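Cytosol aminopeptidase (PDB 3IJ3) probably removes amino-acid residues from the N-terminal ends of peptides, as a manganese-dependent aminopeptidase of the M17 family. Local coordinates at residues T246-G251 against D352-F357; H279-A284 against L296-P301; K348-L353 against D441-A446. All coordinates share one frame; numbering follows the deposited sequence.

All three contacts belong to the large mixed sheet of the catalytic domain. Interaction 1 is its buried centre, where strands 244-252 and 353-359 pair through main-chain hydrogen bonds close to the metal site. Interaction 2, equally buried, is apolar side-chain packing: helix 275-289 lies on strand 295-305, which flanks 244-252 on its other side, with L247 hydrogen-bonded to both R297 and L299. Interaction 3 lies farther out and is partly exposed; it shares D352 and L353 with interaction 1 and lies where 353-359 begins to pair with 445-454, with proline packing and a probable water bridge between the loops. R297 of interaction 2 and E349 of interaction 3 form a salt bridge.

Interaction 1 (T246-G251 against D352-F357); sequences TLVGKG and DLIIDF. With SO4 (sulfate ion), chain D.
The F357 ring turns an edge to the neighbouring strand: V248 O lies near its plane, 4.2 Å from F357 CD2. F448 meets the same ring nearly parallel, the planes about 15° apart, and L283 and L470 also pack on the F357 side chain. The other flat group, the D356 carboxylate, leads away from V248. With chi1 at 80°, CG sits between the backbone N and the carbonyl carbon, and each oxygen has its own partner, OD1 with H447 ND1 and OD2 with W445 NE1. D356 CB stays against V248, 3.8 Å from its CB.

Strands 246-249 and 353-357 run parallel, their short axes approaching to 4.6 Å. T246 N binds L353 O, T246 O accepts I355 N, V248 N reaches I355 O at 2.8 Å, V248 O takes F357 N, and K250 N closes the series on F357 O at 3.1 Å. L247 and I355 lie side by side on one face, CD2 of L247 4.0 Å from I355 CB; V248 and I354 do the same on the other, against helix 335-347.

Beyond the last bond K250 extends its chain to a sulfate, NZ to O3 at 3.0 Å; NZ also makes a salt bridge to D273 OD1 and a hydrogen bond to T359 O. K250 belongs with D255, D273 and E334 to the lithium site, so the end of the strand pairing lies beside the metal centre.

Interaction 2 (H279-A284 against L296-P301); sequences HALGLA and LRLLIP
A280, L281 and A284, on the helix of a beta-alpha-beta crossover, pack against L296, L298 and I300 of the strand that follows it. Strand 244-252 leads into the unit, the connection includes helix 275-289, which packs on the sheet, and strand 295-305 returns parallel to the first as its neighbour. As expected for such a unit, helix and strand run almost antiparallel, at 163° between the short axes, which approach to 8.9 Å. No hydrogen bond joins them; the contact is almost entirely aliphatic.

L298 carries most of it. Its CG stands anti to the backbone N (chi1 167°), which projects the isopropyl fork at the helix and divides its two methyls between different neighbours. CD2 lies 3.9 Å from L281 CD1, the two leucine chains crossing at a slant, and 4.1 Å from A284 CB. Two residues earlier in the strand, L296 brings CD2 to within 3.9 Å of the same A284 methyl and also beside the A284 carbonyl oxygen. At the other end I300 CD1 only grazes L281 CB, at 4.5 Å; both of these residues also pack on helix 186-200, L281 through V193 and V196, I300 through L189 and V193.

Small side chains at A280 and A284, one helical turn apart, let the helix settle close to the leucines. Alternate strand residues face the other way: R297 extends from the opposite side of the sheet to salt bridges with D234, E345 and E349, and L299 CD1 lies over one face of the guanidinium, toward its rim. On the helix side the packing is tightest at the other branch of L298, where CD1 presses on A280 CB at 3.4 Å, closer than usual for two methyl carbons.

Interaction 3 (K348-L353 against D441-A446); sequences KEDPDL and DQIPWA
Q442 and D350 are probably bridged by one water, which lies within hydrogen-bonding distance of both, 3.1 Å from Q442 O and 2.7 Å from D350 OD1. D350, whose phi is positive, is where the chain leaves helical geometry before strand 353-359. Next comes I443, whose two branches diverge over the facing loop. CG1 comes within 3.8 Å of D350 OD1, while CG2, anti to the backbone N, drops onto P351, 4.1 Å from its CG and close to its carbonyl oxygen. Both side chains meet I443 at a slant.

P444 then lays its ring against the main chain of D352: D352 O lies 3.3 Å from P444 CG, with CB and CD also near. The D352 carboxylate itself leads elsewhere, to the hydroxyl of Y481. P444 O meets L353 CA at 3.4 Å in a CA-H...O contact, with an angle of 148° at the hydrogen, and L353 CD1 reaches the same oxygen at 3.7 Å; a main-chain bond also links P444 and I354.

W445 points away from the facing loop, and N378 grips the chain there through I443 O and W445 N. A446 bonds again to I354. The contact is thus the entry to a parallel strand pair, 353-359 beside 445-454, in the mixed sheet at the heart of the M17 catalytic domain.

Interaction 1 (T246-G251 against D352-F357)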
ATOM      1  N   THR A 246      17.482 -10.912 -39.177  1.00 14.39           N
ATOM      2  CA  THR A 246      16.716 -11.735 -38.255  1.00 14.75           C
ATOM      3  C   THR A 246      15.928 -10.855 -37.298  1.00 14.52           C
ATOM      4  O   THR A 246      16.496  -9.953 -36.635  1.00 14.60           O
ATOM      5  CB  THR A 246      17.626 -12.724 -37.467  1.00 15.18           C
ATOM      6  OG1 THR A 246      18.313 -13.587 -38.389  1.00 15.70           O
ATOM      7  CG2 THR A 246      16.783 -13.582 -36.419  1.00 14.60           C
ATOM      8  N   LEU A 247      14.615 -11.112 -37.237  1.00 14.51           N
ATOM      9  CA  LEU A 247      13.687 -10.380 -36.405  1.00 15.41           C
ATOM     10  C   LEU A 247      13.259 -11.278 -35.250  1.00 15.76           C
ATOM     11  O   LEU A 247      12.995 -12.468 -35.443  1.00 16.17           O
ATOM     12  CB  LEU A 247      12.454  -9.988 -37.211  1.00 14.46           C
ATOM     13  CG  LEU A 247      12.694  -9.241 -38.528  1.00 15.15           C
ATOM     14  CD1 LEU A 247      11.323  -8.911 -39.213  1.00 14.72           C
ATOM     15  CD2 LEU A 247      13.548  -7.980 -38.331  1.00 15.59           C
ATOM     16  N   VAL A 248      13.230 -10.703 -34.058  1.00 16.13           N
ATOM     17  CA  VAL A 248      12.864 -11.406 -32.857  1.00 15.76           C
ATOM     18  C   VAL A 248      11.754 -10.638 -32.147  1.00 15.89           C
ATOM     19  O   VAL A 248      11.821  -9.420 -31.987  1.00 16.40           O
ATOM     20  CB  VAL A 248      14.074 -11.563 -31.958  1.00 16.93           C
ATOM     21  CG1 VAL A 248      13.686 -12.319 -30.644  1.00 19.24           C
ATOM     22  CG2 VAL A 248      15.226 -12.282 -32.686  1.00 17.70           C
ATOM     23  N   GLY A 249      10.697 -11.333 -31.735  1.00 15.61           N
ATOM     24  CA  GLY A 249       9.606 -10.673 -31.042  1.00 15.58           C
ATOM     25  C   GLY A 249       9.087 -11.398 -29.803  1.00 16.11           C
ATOM     26  O   GLY A 249       8.861 -12.596 -29.828  1.00 15.85           O
ATOM     27  N   LYS A 250       8.899 -10.644 -28.726  1.00 14.68           N
ATOM     28  CA  LYS A 250       8.401 -11.179 -27.462  1.00 16.03           C
ATOM     29  C   LYS A 250       6.923 -11.544 -27.573  1.00 16.16           C
ATOM     30  O   LYS A 250       6.068 -10.667 -27.715  1.00 15.44           O
ATOM     31  CB  LYS A 250       8.629 -10.155 -26.352  1.00 16.42           C
ATOM     32  CG  LYS A 250       8.014 -10.518 -24.976  1.00 15.91           C
ATOM     33  CD  LYS A 250       8.158  -9.349 -24.013  1.00 18.23           C
ATOM     34  CE  LYS A 250       7.227  -9.475 -22.807  1.00 19.30           C
ATOM     35  NZ  LYS A 250       7.291  -8.230 -21.945  1.00 20.19           N
ATOM     36  N   GLY A 251       6.629 -12.844 -27.472  1.00 15.86           N
ATOM     37  CA  GLY A 251       5.278 -13.359 -27.582  1.00 14.93           C
ATOM     38  C   GLY A 251       4.680 -13.813 -26.267  1.00 15.26           C
ATOM     39  O   GLY A 251       4.212 -14.943 -26.164  1.00 15.97           O
ATOM     40  N   ASP A 352      23.576 -10.506 -40.591  1.00 16.32           N
ATOM     41  CA  ASP A 352      23.993  -9.129 -40.882  1.00 16.01           C
ATOM     42  C   ASP A 352      23.348  -8.133 -39.914  1.00 15.58           C
ATOM     43  O   ASP A 352      23.925  -7.075 -39.627  1.00 15.31           O
ATOM     44  CB  ASP A 352      23.613  -8.750 -42.315  1.00 17.07           C
ATOM     45  CG  ASP A 352      24.331  -7.513 -42.810  1.00 20.30           C
ATOM     46  OD1 ASP A 352      25.576  -7.489 -42.753  1.00 19.72           O
ATOM     47  OD2 ASP A 352      23.680  -6.586 -43.336  1.00 21.90           O
ATOM     48  N   LEU A 353      22.158  -8.485 -39.407  1.00 16.02           N
ATOM     49  CA  LEU A 353      21.390  -7.629 -38.509  1.00 14.44           C
ATOM     50  C   LEU A 353      20.373  -8.427 -37.713  1.00 15.57           C
ATOM     51  O   LEU A 353      19.780  -9.372 -38.243  1.00 15.39           O
ATOM     52  CB  LEU A 353      20.593  -6.597 -39.348  1.00 14.32           C
ATOM     53  CG  LEU A 353      19.623  -5.681 -38.597  1.00 15.17           C
ATOM     54  CD1 LEU A 353      20.394  -4.719 -37.695  1.00 15.48           C
ATOM     55  CD2 LEU A 353      18.776  -4.928 -39.642  1.00 16.53           C
ATOM     56  N   ILE A 354      20.218  -8.069 -36.446  1.00 13.97           N
ATOM     57  CA  ILE A 354      19.175  -8.631 -35.585  1.00 12.75           C
ATOM     58  C   ILE A 354      18.363  -7.455 -35.056  1.00 13.98           C
ATOM     59  O   ILE A 354      18.949  -6.472 -34.585  1.00 14.52           O
ATOM     60  CB  ILE A 354      19.713  -9.410 -34.365  1.00 13.48           C
ATOM     61  CG1 ILE A 354      20.621 -10.554 -34.816  1.00 14.16           C
ATOM     62  CG2 ILE A 354      18.506  -9.922 -33.480  1.00 13.31           C
ATOM     63  CD1 ILE A 354      21.344 -11.295 -33.646  1.00 16.69           C
ATOM     64  N   ILE A 355      17.034  -7.533 -35.137  1.00 14.84           N
ATOM     65  CA  ILE A 355      16.178  -6.499 -34.557  1.00 15.64           C
ATOM     66  C   ILE A 355      15.159  -7.198 -33.695  1.00 16.26           C
ATOM     67  O   ILE A 355      14.479  -8.148 -34.150  1.00 16.91           O
ATOM     68  CB  ILE A 355      15.417  -5.661 -35.590  1.00 15.45           C
ATOM     69  CG1 ILE A 355      16.378  -4.921 -36.522  1.00 19.08           C
ATOM     70  CG2 ILE A 355      14.487  -4.636 -34.861  1.00 16.68           C
ATOM     71  CD1 ILE A 355      15.682  -4.161 -37.604  1.00 22.87           C
ATOM     72  N   ASP A 356      15.073  -6.797 -32.430  1.00 16.24           N
ATOM     73  CA  ASP A 356      14.044  -7.343 -31.537  1.00 16.49           C
ATOM     74  C   ASP A 356      13.037  -6.277 -31.109  1.00 16.25           C
ATOM     75  O   ASP A 356      13.339  -5.077 -31.056  1.00 15.11           O
ATOM     76  CB  ASP A 356      14.609  -8.137 -30.354  1.00 19.38           C
ATOM     77  CG  ASP A 356      15.097  -7.300 -29.227  1.00 24.10           C
ATOM     78  OD1 ASP A 356      14.241  -6.682 -28.533  1.00 29.77           O
ATOM     79  OD2 ASP A 356      16.327  -7.348 -28.943  1.00 24.93           O
ATOM     80  N   PHE A 357      11.815  -6.742 -30.870  1.00 16.31           N
ATOM     81  CA  PHE A 357      10.702  -5.895 -30.437  1.00 15.80           C
ATOM     82  C   PHE A 357      10.156  -6.518 -29.174  1.00 15.75           C
ATOM     83  O   PHE A 357       9.854  -7.723 -29.146  1.00 15.75           O
ATOM     84  CB  PHE A 357       9.593  -5.849 -31.471  1.00 16.24           C
ATOM     85  CG  PHE A 357       9.980  -5.170 -32.754  1.00 16.70           C
ATOM     86  CD1 PHE A 357       9.825  -3.800 -32.891  1.00 17.70           C
ATOM     87  CD2 PHE A 357      10.469  -5.897 -33.806  1.00 21.26           C
ATOM     88  CE1 PHE A 357      10.153  -3.166 -34.074  1.00 18.59           C
ATOM     89  CE2 PHE A 357      10.835  -5.265 -35.005  1.00 22.16           C
ATOM     90  CZ  PHE A 357      10.667  -3.909 -35.135  1.00 21.54           C
TER
HETATM   91  S   SO4 D 461      10.383  -7.965 -19.554  1.00 21.61           S
HETATM   92  O1  SO4 D 461       9.296  -8.786 -19.034  1.00 20.88           O
HETATM   93  O2  SO4 D 461      11.615  -8.738 -19.340  1.00 23.18           O
HETATM   94  O3  SO4 D 461      10.083  -7.713 -20.952  1.00 23.14           O
HETATM   95  O4  SO4 D 461      10.471  -6.691 -18.811  1.00 18.99           O

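Interaction 2 (H279-A284 against L296-P301)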
ATOM      1  N   HIS A 279       4.588  -7.091 -33.818  1.00 14.69           N
ATOM      2  CA  HIS A 279       5.445  -6.154 -34.569  1.00 14.77           C
ATOM      3  C   HIS A 279       6.456  -6.876 -35.433  1.00 14.89           C
ATOM      4  O   HIS A 279       6.663  -6.511 -36.604  1.00 14.09           O
ATOM      5  CB  HIS A 279       6.162  -5.187 -33.621  1.00 15.22           C
ATOM      6  CG  HIS A 279       5.314  -4.040 -33.200  1.00 14.83           C
ATOM      7  ND1 HIS A 279       4.203  -4.183 -32.382  1.00 15.01           N
ATOM      8  CD2 HIS A 279       5.387  -2.732 -33.513  1.00 19.01           C
ATOM      9  CE1 HIS A 279       3.644  -2.999 -32.208  1.00 15.31           C
ATOM     10  NE2 HIS A 279       4.340  -2.105 -32.888  1.00 16.86           N
ATOM     11  N   ALA A 280       7.131  -7.872 -34.853  1.00 14.57           N
ATOM     12  CA  ALA A 280       8.129  -8.630 -35.605  1.00 15.33           C
ATOM     13  C   ALA A 280       7.451  -9.354 -36.785  1.00 14.96           C
ATOM     14  O   ALA A 280       7.972  -9.351 -37.905  1.00 15.55           O
ATOM     15  CB  ALA A 280       8.871  -9.611 -34.684  1.00 13.85           C
ATOM     16  N   LEU A 281       6.269  -9.942 -36.548  1.00 15.48           N
ATOM     17  CA  LEU A 281       5.527 -10.593 -37.629  1.00 14.93           C
ATOM     18  C   LEU A 281       5.105  -9.572 -38.698  1.00 13.59           C
ATOM     19  O   LEU A 281       5.218  -9.829 -39.900  1.00 14.39           O
ATOM     20  CB  LEU A 281       4.287 -11.317 -37.072  1.00 15.33           C
ATOM     21  CG  LEU A 281       3.376 -11.959 -38.114  1.00 14.90           C
ATOM     22  CD1 LEU A 281       4.149 -12.972 -39.013  1.00 15.46           C
ATOM     23  CD2 LEU A 281       2.158 -12.620 -37.440  1.00 16.37           C
ATOM     24  N   GLY A 282       4.647  -8.393 -38.270  1.00 14.15           N
ATOM     25  CA  GLY A 282       4.215  -7.359 -39.231  1.00 13.82           C
ATOM     26  C   GLY A 282       5.365  -6.855 -40.091  1.00 13.88           C
ATOM     27  O   GLY A 282       5.224  -6.731 -41.322  1.00 15.31           O
ATOM     28  N   LEU A 283       6.515  -6.634 -39.459  1.00 14.03           N
ATOM     29  CA  LEU A 283       7.710  -6.201 -40.188  1.00 14.48           C
ATOM     30  C   LEU A 283       8.132  -7.309 -41.189  1.00 14.54           C
ATOM     31  O   LEU A 283       8.440  -7.017 -42.347  1.00 13.86           O
ATOM     32  CB  LEU A 283       8.846  -5.836 -39.240  1.00 13.86           C
ATOM     33  CG  LEU A 283      10.078  -5.313 -39.932  1.00 13.90           C
ATOM     34  CD1 LEU A 283       9.759  -4.060 -40.812  1.00 13.73           C
ATOM     35  CD2 LEU A 283      11.131  -5.022 -38.888  1.00 14.57           C
ATOM     36  N   ALA A 284       8.121  -8.571 -40.750  1.00 14.47           N
ATOM     37  CA  ALA A 284       8.403  -9.696 -41.637  1.00 14.09           C
ATOM     38  C   ALA A 284       7.461  -9.662 -42.851  1.00 14.77           C
ATOM     39  O   ALA A 284       7.883  -9.863 -43.995  1.00 15.09           O
ATOM     40  CB  ALA A 284       8.224 -11.033 -40.883  1.00 14.26           C
ATOM     41  N   LEU A 296      15.429 -13.550 -44.692  1.00 14.43           N
ATOM     42  CA  LEU A 296      14.661 -13.216 -43.511  1.00 14.99           C
ATOM     43  C   LEU A 296      14.454 -14.402 -42.587  1.00 15.58           C
ATOM     44  O   LEU A 296      14.165 -15.527 -43.038  1.00 14.47           O
ATOM     45  CB  LEU A 296      13.283 -12.709 -43.926  1.00 14.66           C
ATOM     46  CG  LEU A 296      12.239 -12.435 -42.829  1.00 16.46           C
ATOM     47  CD1 LEU A 296      12.696 -11.258 -41.953  1.00 17.64           C
ATOM     48  CD2 LEU A 296      10.883 -12.163 -43.485  1.00 18.58           C
ATOM     49  N   ARG A 297      14.609 -14.156 -41.298  1.00 14.83           N
ATOM     50  CA  ARG A 297      14.274 -15.144 -40.297  1.00 15.75           C
ATOM     51  C   ARG A 297      13.494 -14.390 -39.228  1.00 14.53           C
ATOM     52  O   ARG A 297      13.827 -13.244 -38.900  1.00 15.29           O
ATOM     53  CB  ARG A 297      15.524 -15.789 -39.702  1.00 14.84           C
ATOM     54  CG  ARG A 297      15.218 -16.817 -38.660  1.00 17.46           C
ATOM     55  CD  ARG A 297      16.485 -17.408 -38.075  1.00 18.99           C
ATOM     56  NE  ARG A 297      16.236 -18.672 -37.386  1.00 19.45           N
ATOM     57  CZ  ARG A 297      17.175 -19.361 -36.735  1.00 21.96           C
ATOM     58  NH1 ARG A 297      18.415 -18.882 -36.622  1.00 21.92           N
ATOM     59  NH2 ARG A 297      16.872 -20.527 -36.178  1.00 18.21           N
ATOM     60  N   LEU A 298      12.426 -15.008 -38.735  1.00 15.50           N
ATOM     61  CA  LEU A 298      11.589 -14.460 -37.670  1.00 15.57           C
ATOM     62  C   LEU A 298      11.495 -15.482 -36.549  1.00 15.40           C
ATOM     63  O   LEU A 298      11.087 -16.631 -36.774  1.00 14.44           O
ATOM     64  CB  LEU A 298      10.191 -14.136 -38.206  1.00 14.82           C
ATOM     65  CG  LEU A 298       9.083 -13.847 -37.183  1.00 15.12           C
ATOM     66  CD1 LEU A 298       9.313 -12.481 -36.481  1.00 14.42           C
ATOM     67  CD2 LEU A 298       7.731 -13.837 -37.873  1.00 15.50           C
ATOM     68  N   LEU A 299      11.903 -15.073 -35.340  1.00 15.60           N
ATOM     69  CA  LEU A 299      11.884 -15.908 -34.158  1.00 15.02           C
ATOM     70  C   LEU A 299      10.978 -15.297 -33.118  1.00 14.95           C
ATOM     71  O   LEU A 299      11.175 -14.141 -32.704  1.00 15.51           O
ATOM     72  CB  LEU A 299      13.314 -16.048 -33.593  1.00 15.31           C
ATOM     73  CG  LEU A 299      14.258 -16.921 -34.403  1.00 17.86           C
ATOM     74  CD1 LEU A 299      15.728 -16.609 -34.055  1.00 15.14           C
ATOM     75  CD2 LEU A 299      13.927 -18.407 -34.131  1.00 15.50           C
ATOM     76  N   ILE A 300       9.959 -16.060 -32.705  1.00 14.94           N
ATOM     77  CA  ILE A 300       9.015 -15.615 -31.680  1.00 14.99           C
ATOM     78  C   ILE A 300       8.834 -16.665 -30.568  1.00 14.91           C
ATOM     79  O   ILE A 300       8.273 -17.750 -30.812  1.00 15.41           O
ATOM     80  CB  ILE A 300       7.614 -15.316 -32.280  1.00 14.87           C
ATOM     81  CG1 ILE A 300       7.674 -14.133 -33.241  1.00 16.83           C
ATOM     82  CG2 ILE A 300       6.576 -15.087 -31.173  1.00 17.09           C
ATOM     83  CD1 ILE A 300       6.383 -13.969 -34.114  1.00 15.58           C
ATOM     84  N   PRO A 301       9.369 -16.371 -29.366  1.00 15.75           N
ATOM     85  CA  PRO A 301       9.070 -17.211 -28.214  1.00 15.33           C
ATOM     86  C   PRO A 301       7.617 -16.896 -27.836  1.00 14.99           C
ATOM     87  O   PRO A 301       7.271 -15.713 -27.608  1.00 15.94           O
ATOM     88  CB  PRO A 301      10.052 -16.757 -27.144  1.00 16.40           C
ATOM     89  CG  PRO A 301      10.760 -15.585 -27.673  1.00 21.51           C
ATOM     90  CD  PRO A 301      10.407 -15.356 -29.075  1.00 16.36           C
TER

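Interaction 3 (K348-L353 against D441-A446)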
ATOM      1  N   LYS A 348      23.816 -17.530 -33.687  1.00 19.67           N
ATOM      2  CA  LYS A 348      24.555 -18.677 -34.222  1.00 20.64           C
ATOM      3  C   LYS A 348      24.831 -18.585 -35.719  1.00 20.87           C
ATOM      4  O   LYS A 348      25.827 -19.116 -36.194  1.00 21.94           O
ATOM      5  CB  LYS A 348      23.817 -19.986 -33.931  1.00 22.72           C
ATOM      6  CG  LYS A 348      23.793 -20.395 -32.467  1.00 25.05           C
ATOM      7  CD  LYS A 348      23.059 -21.725 -32.296  1.00 32.11           C
ATOM      8  CE  LYS A 348      22.967 -22.147 -30.832  1.00 36.03           C
ATOM      9  NZ  LYS A 348      24.288 -22.518 -30.219  1.00 38.99           N
ATOM     10  N   GLU A 349      23.959 -17.912 -36.458  1.00 20.53           N
ATOM     11  CA  GLU A 349      24.119 -17.754 -37.909  1.00 20.46           C
ATOM     12  C   GLU A 349      24.979 -16.554 -38.321  1.00 19.42           C
ATOM     13  O   GLU A 349      25.168 -16.320 -39.522  1.00 20.50           O
ATOM     14  CB  GLU A 349      22.736 -17.590 -38.564  1.00 20.87           C
ATOM     15  CG  GLU A 349      21.848 -18.800 -38.449  1.00 23.09           C
ATOM     16  CD  GLU A 349      20.541 -18.650 -39.199  1.00 27.62           C
ATOM     17  OE1 GLU A 349      19.883 -17.590 -39.059  1.00 23.45           O
ATOM     18  OE2 GLU A 349      20.145 -19.626 -39.891  1.00 29.30           O
ATOM     19  N   ASP A 350      25.474 -15.777 -37.353  1.00 18.58           N
ATOM     20  CA  ASP A 350      26.259 -14.572 -37.640  1.00 19.48           C
ATOM     21  C   ASP A 350      25.513 -13.697 -38.683  1.00 18.40           C
ATOM     22  O   ASP A 350      26.041 -13.377 -39.758  1.00 17.95           O
ATOM     23  CB  ASP A 350      27.666 -14.920 -38.147  1.00 20.30           C
ATOM     24  CG  ASP A 350      28.579 -13.707 -38.186  1.00 24.27           C
ATOM     25  OD1 ASP A 350      28.316 -12.742 -37.429  1.00 25.29           O
ATOM     26  OD2 ASP A 350      29.547 -13.709 -38.975  1.00 27.06           O
ATOM     27  N   PRO A 351      24.273 -13.319 -38.362  1.00 17.31           N
ATOM     28  CA  PRO A 351      23.472 -12.546 -39.289  1.00 17.27           C
ATOM     29  C   PRO A 351      23.996 -11.139 -39.494  1.00 17.53           C
ATOM     30  O   PRO A 351      24.779 -10.636 -38.668  1.00 16.16           O
ATOM     31  CB  PRO A 351      22.081 -12.530 -38.618  1.00 17.72           C
ATOM     32  CG  PRO A 351      22.348 -12.650 -37.176  1.00 17.26           C
ATOM     33  CD  PRO A 351      23.621 -13.462 -37.052  1.00 17.48           C
ATOM     34  N   ASP A 352      23.576 -10.506 -40.591  1.00 16.32           N
ATOM     35  CA  ASP A 352      23.993  -9.129 -40.882  1.00 16.01           C
ATOM     36  C   ASP A 352      23.348  -8.133 -39.914  1.00 15.58           C
ATOM     37  O   ASP A 352      23.925  -7.075 -39.627  1.00 15.31           O
ATOM     38  CB  ASP A 352      23.613  -8.750 -42.315  1.00 17.07           C
ATOM     39  CG  ASP A 352      24.331  -7.513 -42.810  1.00 20.30           C
ATOM     40  OD1 ASP A 352      25.576  -7.489 -42.753  1.00 19.72           O
ATOM     41  OD2 ASP A 352      23.680  -6.586 -43.336  1.00 21.90           O
ATOM     42  N   LEU A 353      22.158  -8.485 -39.407  1.00 16.02           N
ATOM     43  CA  LEU A 353      21.390  -7.629 -38.509  1.00 14.44           C
ATOM     44  C   LEU A 353      20.373  -8.427 -37.713  1.00 15.57           C
ATOM     45  O   LEU A 353      19.780  -9.372 -38.243  1.00 15.39           O
ATOM     46  CB  LEU A 353      20.593  -6.597 -39.348  1.00 14.32           C
ATOM     47  CG  LEU A 353      19.623  -5.681 -38.597  1.00 15.17           C
ATOM     48  CD1 LEU A 353      20.394  -4.719 -37.695  1.00 15.48           C
ATOM     49  CD2 LEU A 353      18.776  -4.928 -39.642  1.00 16.53           C
ATOM     50  N   ASP A 441      28.994  -8.004 -29.582  1.00 21.49           N
ATOM     51  CA  ASP A 441      29.128  -6.631 -30.087  1.00 23.70           C
ATOM     52  C   ASP A 441      29.454  -6.627 -31.584  1.00 22.01           C
ATOM     53  O   ASP A 441      29.291  -5.589 -32.250  1.00 21.77           O
ATOM     54  CB  ASP A 441      30.238  -5.858 -29.358  1.00 26.37           C
ATOM     55  CG  ASP A 441      29.847  -5.426 -27.954  1.00 29.52           C
ATOM     56  OD1 ASP A 441      28.646  -5.411 -27.611  1.00 37.32           O
ATOM     57  OD2 ASP A 441      30.775  -5.076 -27.199  1.00 37.85           O
ATOM     58  N   GLN A 442      29.914  -7.764 -32.119  1.00 21.04           N
ATOM     59  CA  GLN A 442      30.259  -7.863 -33.552  1.00 21.71           C
ATOM     60  C   GLN A 442      29.071  -8.086 -34.490  1.00 19.91           C
ATOM     61  O   GLN A 442      29.237  -8.076 -35.719  1.00 20.84           O
ATOM     62  CB  GLN A 442      31.309  -8.965 -33.798  1.00 23.52           C
ATOM     63  CG  GLN A 442      32.560  -8.819 -32.904  1.00 29.73           C
ATOM     64  CD  GLN A 442      33.163  -7.419 -32.941  1.00 36.82           C
ATOM     65  OE1 GLN A 442      33.523  -6.863 -31.896  1.00 44.32           O
ATOM     66  NE2 GLN A 442      33.234  -6.822 -34.137  1.00 41.12           N
ATOM     67  N   ILE A 443      27.891  -8.337 -33.925  1.00 17.37           N
ATOM     68  CA  ILE A 443      26.678  -8.533 -34.710  1.00 16.83           C
ATOM     69  C   ILE A 443      25.803  -7.291 -34.513  1.00 16.31           C
ATOM     70  O   ILE A 443      25.382  -7.026 -33.397  1.00 16.63           O
ATOM     71  CB  ILE A 443      25.908  -9.784 -34.230  1.00 15.80           C
ATOM     72  CG1 ILE A 443      26.763 -11.042 -34.404  1.00 19.47           C
ATOM     73  CG2 ILE A 443      24.579  -9.933 -34.983  1.00 16.58           C
ATOM     74  CD1 ILE A 443      26.186 -12.295 -33.693  1.00 20.71           C
ATOM     75  N   PRO A 444      25.508  -6.545 -35.592  1.00 15.13           N
ATOM     76  CA  PRO A 444      24.665  -5.334 -35.432  1.00 14.22           C
ATOM     77  C   PRO A 444      23.296  -5.726 -34.887  1.00 14.40           C
ATOM     78  O   PRO A 444      22.618  -6.583 -35.462  1.00 14.12           O
ATOM     79  CB  PRO A 444      24.581  -4.777 -36.857  1.00 14.91           C
ATOM     80  CG  PRO A 444      25.779  -5.291 -37.512  1.00 15.76           C
ATOM     81  CD  PRO A 444      25.982  -6.670 -36.979  1.00 15.49           C
ATOM     82  N   TRP A 445      22.925  -5.125 -33.766  1.00 13.65           N
ATOM     83  CA  TRP A 445      21.675  -5.471 -33.062  1.00 13.52           C
ATOM     84  C   TRP A 445      20.940  -4.250 -32.523  1.00 13.51           C
ATOM     85  O   TRP A 445      21.538  -3.397 -31.844  1.00 14.48           O
ATOM     86  CB  TRP A 445      22.029  -6.453 -31.915  1.00 13.25           C
ATOM     87  CG  TRP A 445      20.966  -6.634 -30.881  1.00 13.23           C
ATOM     88  CD1 TRP A 445      19.708  -7.158 -31.055  1.00 18.14           C
ATOM     89  CD2 TRP A 445      21.080  -6.318 -29.484  1.00 13.63           C
ATOM     90  NE1 TRP A 445      19.017  -7.156 -29.842  1.00 17.03           N
ATOM     91  CE2 TRP A 445      19.846  -6.651 -28.869  1.00 15.76           C
ATOM     92  CE3 TRP A 445      22.103  -5.777 -28.692  1.00 18.22           C
ATOM     93  CZ2 TRP A 445      19.613  -6.459 -27.504  1.00 15.73           C
ATOM     94  CZ3 TRP A 445      21.847  -5.576 -27.307  1.00 19.04           C
ATOM     95  CH2 TRP A 445      20.609  -5.917 -26.752  1.00 17.46           C
ATOM     96  N   ALA A 446      19.634  -4.180 -32.810  1.00 13.97           N
ATOM     97  CA  ALA A 446      18.775  -3.118 -32.329  1.00 14.60           C
ATOM     98  C   ALA A 446      17.642  -3.776 -31.537  1.00 14.20           C
ATOM     99  O   ALA A 446      17.093  -4.807 -31.960  1.00 14.22           O
ATOM    100  CB  ALA A 446      18.180  -2.268 -33.498  1.00 14.00           C
TER
HETATM  101  O   HOH W   1      29.979 -10.677 -37.163  1.00 44.22           O